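BH2092 protein (Bacillus halodurans, PDB 3NHV) is of unknown function but carries a rhodanese-like domain, consistent with a possible sulfurtransferase role. Local coordinates at residues Glu32-Ala44 with Leu69-Gly81. Sequence-based numbering, arbitrary orientation.
Sequences EGIIVVDVRDAEA and LSKEKVIITYCWG
R40 and W80 illustrate how one long side chain can serve two kinds of partner where parallel strands end. Just before R40, strands 34-38 and 74-78 run parallel, laced by backbone hydrogen bonds such as V37 N to I76 O (2.8 Å). R40 CB starts near W80 NE1 (4.1 Å); CG, anti to its carbonyl carbon (chi1 -50°), lies over the five-membered ring in a CH-pi contact and meets C79 CA. CD passes Y78 CE1 at 4.1 Å. Bends at chi2 and chi3 carry NE over the middle of the indole face, 3.5 Å from W80 CE2. CZ sits over the six-membered ring in a cation-pi contact, the guanidinium plane standing 75° to the indole, while A44 CB covers one guanidinium face. NH2 lies over the same ring, nearest W80 CH2 (3.1 Å); NH1 reaches the syn lone pair of D38 OD2 (3.0 Å) and bonds C48 O. D38 is held further: OD1 accepts R40 N in an Asx turn, and OD2 accepts a very short bond from Y78 OH (2.5 Å), whose oxygen also bonds I50 N. Adjacent parallel strands, one leading into D-V-R, the other into a cysteine-bearing loop (here C79, disulfide-bonded to C84), recur in rhodanese-like domains.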
loop_
_atom_site.group_PDB
_atom_site.type_symbol
_atom_site.label_atom_id
_atom_site.label_comp_id
_atom_site.label_asym_id
_atom_site.label_seq_id
_atom_site.Cartn_x
_atom_site.Cartn_y
_atom_site.Cartn_z
ATOM N N GLU B 32 16.936 -16.865 12.622
ATOM C CA GLU B 32 16.525 -18.062 11.898
ATOM C C GLU B 32 15.068 -18.439 12.153
ATOM O O GLU B 32 14.607 -19.500 11.723
ATOM C CB GLU B 32 17.439 -19.232 12.275
ATOM C CG GLU B 32 18.890 -19.047 11.847
ATOM C CD GLU B 32 19.856 -19.855 12.706
ATOM O OE1 GLU B 32 21.085 -19.815 12.437
ATOM O OE2 GLU B 32 19.385 -20.524 13.655
ATOM N N GLY B 33 14.346 -17.560 12.842
ATOM C CA GLY B 33 12.950 -17.819 13.131
ATOM C C GLY B 33 12.029 -17.508 11.963
ATOM O O GLY B 33 10.815 -17.629 12.085
ATOM N N ILE B 34 12.595 -17.102 10.831
ATOM C CA ILE B 34 11.784 -16.784 9.659
ATOM C C ILE B 34 12.287 -17.483 8.402
ATOM O O ILE B 34 13.444 -17.885 8.317
ATOM C CB ILE B 34 11.759 -15.266 9.360
ATOM C CG1 ILE B 34 13.168 -14.780 9.028
ATOM C CG2 ILE B 34 11.173 -14.510 10.540
ATOM C CD1 ILE B 34 13.267 -13.293 8.754
ATOM N N ILE B 35 11.402 -17.619 7.424
ATOM C CA ILE B 35 11.748 -18.239 6.163
ATOM C C ILE B 35 11.232 -17.325 5.067
ATOM O O ILE B 35 10.034 -17.285 4.793
ATOM C CB ILE B 35 11.080 -19.625 6.011
ATOM C CG1 ILE B 35 11.414 -20.500 7.223
ATOM C CG2 ILE B 35 11.567 -20.298 4.728
ATOM C CD1 ILE B 35 10.790 -21.876 7.176
ATOM N N VAL B 36 12.131 -16.571 4.453
ATOM C CA VAL B 36 11.733 -15.662 3.393
ATOM C C VAL B 36 11.444 -16.438 2.111
ATOM O O VAL B 36 12.320 -17.124 1.581
ATOM C CB VAL B 36 12.836 -14.629 3.112
ATOM C CG1 VAL B 36 12.309 -13.566 2.164
ATOM C CG2 VAL B 36 13.317 -14.012 4.423
ATOM N N VAL B 37 10.215 -16.320 1.613
ATOM C CA VAL B 37 9.791 -17.011 0.398
ATOM C C VAL B 37 9.410 -16.045 -0.729
ATOM O O VAL B 37 8.492 -15.229 -0.581
ATOM C CB VAL B 37 8.565 -17.928 0.672
ATOM C CG1 VAL B 37 8.185 -18.699 -0.595
ATOM C CG2 VAL B 37 8.866 -18.885 1.804
ATOM N N ASP B 38 10.123 -16.141 -1.851
ATOM C CA ASP B 38 9.849 -15.307 -3.025
ATOM C C ASP B 38 8.745 -16.048 -3.772
ATOM O O ASP B 38 8.936 -17.183 -4.199
ATOM C CB ASP B 38 11.091 -15.197 -3.914
ATOM C CG ASP B 38 10.935 -14.163 -5.016
ATOM O OD1 ASP B 38 9.839 -14.069 -5.609
ATOM O OD2 ASP B 38 11.920 -13.448 -5.300
ATOM N N VAL B 39 7.596 -15.399 -3.915
ATOM C CA VAL B 39 6.427 -15.981 -4.565
ATOM C C VAL B 39 6.301 -15.670 -6.054
ATOM O O VAL B 39 5.416 -16.199 -6.729
ATOM C CB VAL B 39 5.146 -15.489 -3.857
ATOM C CG1 VAL B 39 3.919 -15.926 -4.611
ATOM C CG2 VAL B 39 5.117 -16.018 -2.431
ATOM N N ARG B 40 7.167 -14.811 -6.573
ATOM C CA ARG B 40 7.086 -14.458 -7.987
ATOM C C ARG B 40 7.461 -15.635 -8.886
ATOM O O ARG B 40 7.663 -16.760 -8.423
ATOM C CB ARG B 40 8.018 -13.286 -8.303
ATOM C CG ARG B 40 7.891 -12.087 -7.385
ATOM C CD ARG B 40 9.283 -11.587 -7.014
ATOM N NE ARG B 40 9.918 -10.753 -8.032
ATOM C CZ ARG B 40 11.218 -10.796 -8.311
ATOM N NH1 ARG B 40 12.009 -11.643 -7.666
ATOM N NH2 ARG B 40 11.738 -9.962 -9.206
ATOM N N ASP B 41 7.554 -15.358 -10.182
ATOM C CA ASP B 41 7.924 -16.368 -11.165
ATOM C C ASP B 41 9.355 -16.836 -10.927
ATOM O O ASP B 41 10.227 -16.026 -10.611
ATOM C CB ASP B 41 7.855 -15.794 -12.570
ATOM C CG ASP B 41 8.376 -16.762 -13.599
ATOM O OD1 ASP B 41 7.570 -17.575 -14.106
ATOM O OD2 ASP B 41 9.601 -16.734 -13.883
ATOM N N ALA B 42 9.606 -18.129 -11.115
ATOM C CA ALA B 42 10.945 -18.694 -10.914
ATOM C C ALA B 42 12.052 -17.898 -11.599
ATOM O O ALA B 42 13.078 -17.594 -10.991
ATOM C CB ALA B 42 10.981 -20.135 -11.406
ATOM N N GLU B 43 11.842 -17.565 -12.868
ATOM C CA GLU B 43 12.835 -16.824 -13.636
ATOM C C GLU B 43 13.199 -15.517 -12.932
ATOM O O GLU B 43 14.379 -15.177 -12.813
ATOM C CB GLU B 43 12.293 -16.536 -15.041
ATOM C CG GLU B 43 13.354 -16.247 -16.097
ATOM C CD GLU B 43 14.233 -17.466 -16.410
ATOM O OE1 GLU B 43 13.677 -18.578 -16.605
ATOM O OE2 GLU B 43 15.482 -17.302 -16.470
ATOM N N ALA B 44 12.181 -14.797 -12.459
ATOM C CA ALA B 44 12.388 -13.527 -11.763
ATOM C C ALA B 44 13.310 -13.713 -10.563
ATOM O O ALA B 44 14.222 -12.920 -10.338
ATOM C CB ALA B 44 11.057 -12.960 -11.305
ATOM N N LEU B 69 9.631 -27.502 5.080
ATOM C CA LEU B 69 9.663 -26.238 5.817
ATOM C C LEU B 69 9.124 -26.401 7.227
ATOM O O LEU B 69 8.053 -26.962 7.424
ATOM C CB LEU B 69 8.859 -25.171 5.080
ATOM C CG LEU B 69 9.356 -24.878 3.664
ATOM C CD1 LEU B 69 8.525 -23.765 3.037
ATOM C CD2 LEU B 69 10.819 -24.483 3.715
ATOM N N SER B 70 9.867 -25.902 8.208
ATOM C CA SER B 70 9.460 -26.013 9.605
ATOM C C SER B 70 8.237 -25.174 9.997
ATOM O O SER B 70 8.150 -23.994 9.673
ATOM C CB SER B 70 10.636 -25.646 10.512
ATOM O OG SER B 70 10.223 -25.598 11.867
ATOM N N LYS B 71 7.301 -25.798 10.706
ATOM C CA LYS B 71 6.090 -25.125 11.170
ATOM C C LYS B 71 6.386 -24.300 12.419
ATOM O O LYS B 71 5.529 -23.554 12.893
ATOM C CB LYS B 71 4.999 -26.145 11.518
ATOM C CG LYS B 71 4.438 -26.940 10.345
ATOM C CD LYS B 71 3.335 -26.192 9.623
ATOM C CE LYS B 71 2.717 -27.042 8.515
ATOM N NZ LYS B 71 2.099 -28.310 9.015
ATOM N N GLU B 72 7.589 -24.447 12.964
ATOM C CA GLU B 72 7.960 -23.709 14.164
ATOM C C GLU B 72 8.425 -22.306 13.825
ATOM O O GLU B 72 8.475 -21.431 14.687
ATOM C CB GLU B 72 9.076 -24.430 14.918
ATOM C CG GLU B 72 8.656 -25.725 15.582
ATOM C CD GLU B 72 7.370 -25.583 16.381
ATOM O OE1 GLU B 72 6.279 -25.767 15.789
ATOM O OE2 GLU B 72 7.445 -25.275 17.597
ATOM N N LYS B 73 8.776 -22.104 12.562
ATOM C CA LYS B 73 9.251 -20.809 12.101
ATOM C C LYS B 73 8.104 -19.978 11.541
ATOM O O LYS B 73 6.940 -20.369 11.640
ATOM C CB LYS B 73 10.315 -21.014 11.034
ATOM C CG LYS B 73 11.519 -21.792 11.524
ATOM C CD LYS B 73 12.507 -21.978 10.407
ATOM C CE LYS B 73 13.848 -22.446 10.922
ATOM N NZ LYS B 73 14.806 -22.529 9.784
ATOM N N VAL B 74 8.424 -18.823 10.967
ATOM C CA VAL B 74 7.395 -17.966 10.381
ATOM C C VAL B 74 7.727 -17.715 8.918
ATOM O O VAL B 74 8.875 -17.440 8.587
ATOM C CB VAL B 74 7.299 -16.609 11.097
ATOM C CG1 VAL B 74 6.238 -15.756 10.418
ATOM C CG2 VAL B 74 6.946 -16.809 12.570
ATOM N N ILE B 75 6.728 -17.821 8.046
ATOM C CA ILE B 75 6.931 -17.595 6.613
ATOM C C ILE B 75 6.676 -16.126 6.246
ATOM O O ILE B 75 5.672 -15.537 6.652
ATOM C CB ILE B 75 5.996 -18.514 5.742
ATOM C CG1 ILE B 75 6.455 -19.969 5.815
ATOM C CG2 ILE B 75 6.037 -18.095 4.280
ATOM C CD1 ILE B 75 6.159 -20.644 7.120
ATOM N N ILE B 76 7.605 -15.546 5.488
ATOM C CA ILE B 76 7.512 -14.161 5.041
ATOM C C ILE B 76 7.454 -14.194 3.520
ATOM O O ILE B 76 8.418 -14.584 2.873
ATOM C CB ILE B 76 8.756 -13.326 5.458
ATOM C CG1 ILE B 76 9.002 -13.451 6.962
ATOM C CG2 ILE B 76 8.542 -11.852 5.095
ATOM C CD1 ILE B 76 7.940 -12.798 7.819
ATOM N N THR B 77 6.326 -13.787 2.952
ATOM C CA THR B 77 6.179 -13.799 1.505
ATOM C C THR B 77 6.399 -12.424 0.914
ATOM O O THR B 77 6.105 -11.421 1.553
ATOM C CB THR B 77 4.768 -14.260 1.098
ATOM O OG1 THR B 77 3.807 -13.320 1.593
ATOM C CG2 THR B 77 4.465 -15.634 1.684
ATOM N N TYR B 78 6.917 -12.372 -0.307
ATOM C CA TYR B 78 7.105 -11.087 -0.959
ATOM C C TYR B 78 6.954 -11.231 -2.467
ATOM O O TYR B 78 7.371 -12.233 -3.052
ATOM C CB TYR B 78 8.465 -10.474 -0.590
ATOM C CG TYR B 78 9.659 -11.020 -1.341
ATOM C CD1 TYR B 78 9.951 -10.590 -2.631
ATOM C CD2 TYR B 78 10.511 -11.946 -0.748
ATOM C CE1 TYR B 78 11.064 -11.061 -3.306
ATOM C CE2 TYR B 78 11.626 -12.425 -1.413
ATOM C CZ TYR B 78 11.900 -11.979 -2.690
ATOM O OH TYR B 78 13.025 -12.435 -3.341
ATOM N N CYS B 79 6.315 -10.238 -3.077
ATOM C CA CYS B 79 6.095 -10.210 -4.517
ATOM C C CYS B 79 6.894 -9.029 -5.056
ATOM O O CYS B 79 7.862 -8.609 -4.436
ATOM C CB CYS B 79 4.603 -10.039 -4.838
ATOM S SG CYS B 79 4.265 -9.759 -6.619
ATOM N N TRP B 80 6.497 -8.487 -6.199
ATOM C CA TRP B 80 7.219 -7.367 -6.768
ATOM C C TRP B 80 7.159 -6.121 -5.915
ATOM O O TRP B 80 8.195 -5.582 -5.536
ATOM C CB TRP B 80 6.705 -7.042 -8.166
ATOM C CG TRP B 80 7.105 -8.056 -9.172
ATOM C CD1 TRP B 80 6.419 -9.185 -9.518
ATOM C CD2 TRP B 80 8.310 -8.065 -9.941
ATOM N NE1 TRP B 80 7.125 -9.897 -10.458
ATOM C CE2 TRP B 80 8.291 -9.233 -10.734
ATOM C CE3 TRP B 80 9.409 -7.203 -10.034
ATOM C CZ2 TRP B 80 9.322 -9.559 -11.616
ATOM C CZ3 TRP B 80 10.441 -7.527 -10.913
ATOM C CH2 TRP B 80 10.388 -8.698 -11.691
ATOM N N GLY B 81 5.946 -5.664 -5.615
ATOM C CA GLY B 81 5.788 -4.463 -4.811
ATOM C C GLY B 81 4.358 -4.135 -4.401
ATOM O O GLY B 81 3.487 -5.009 -4.401
#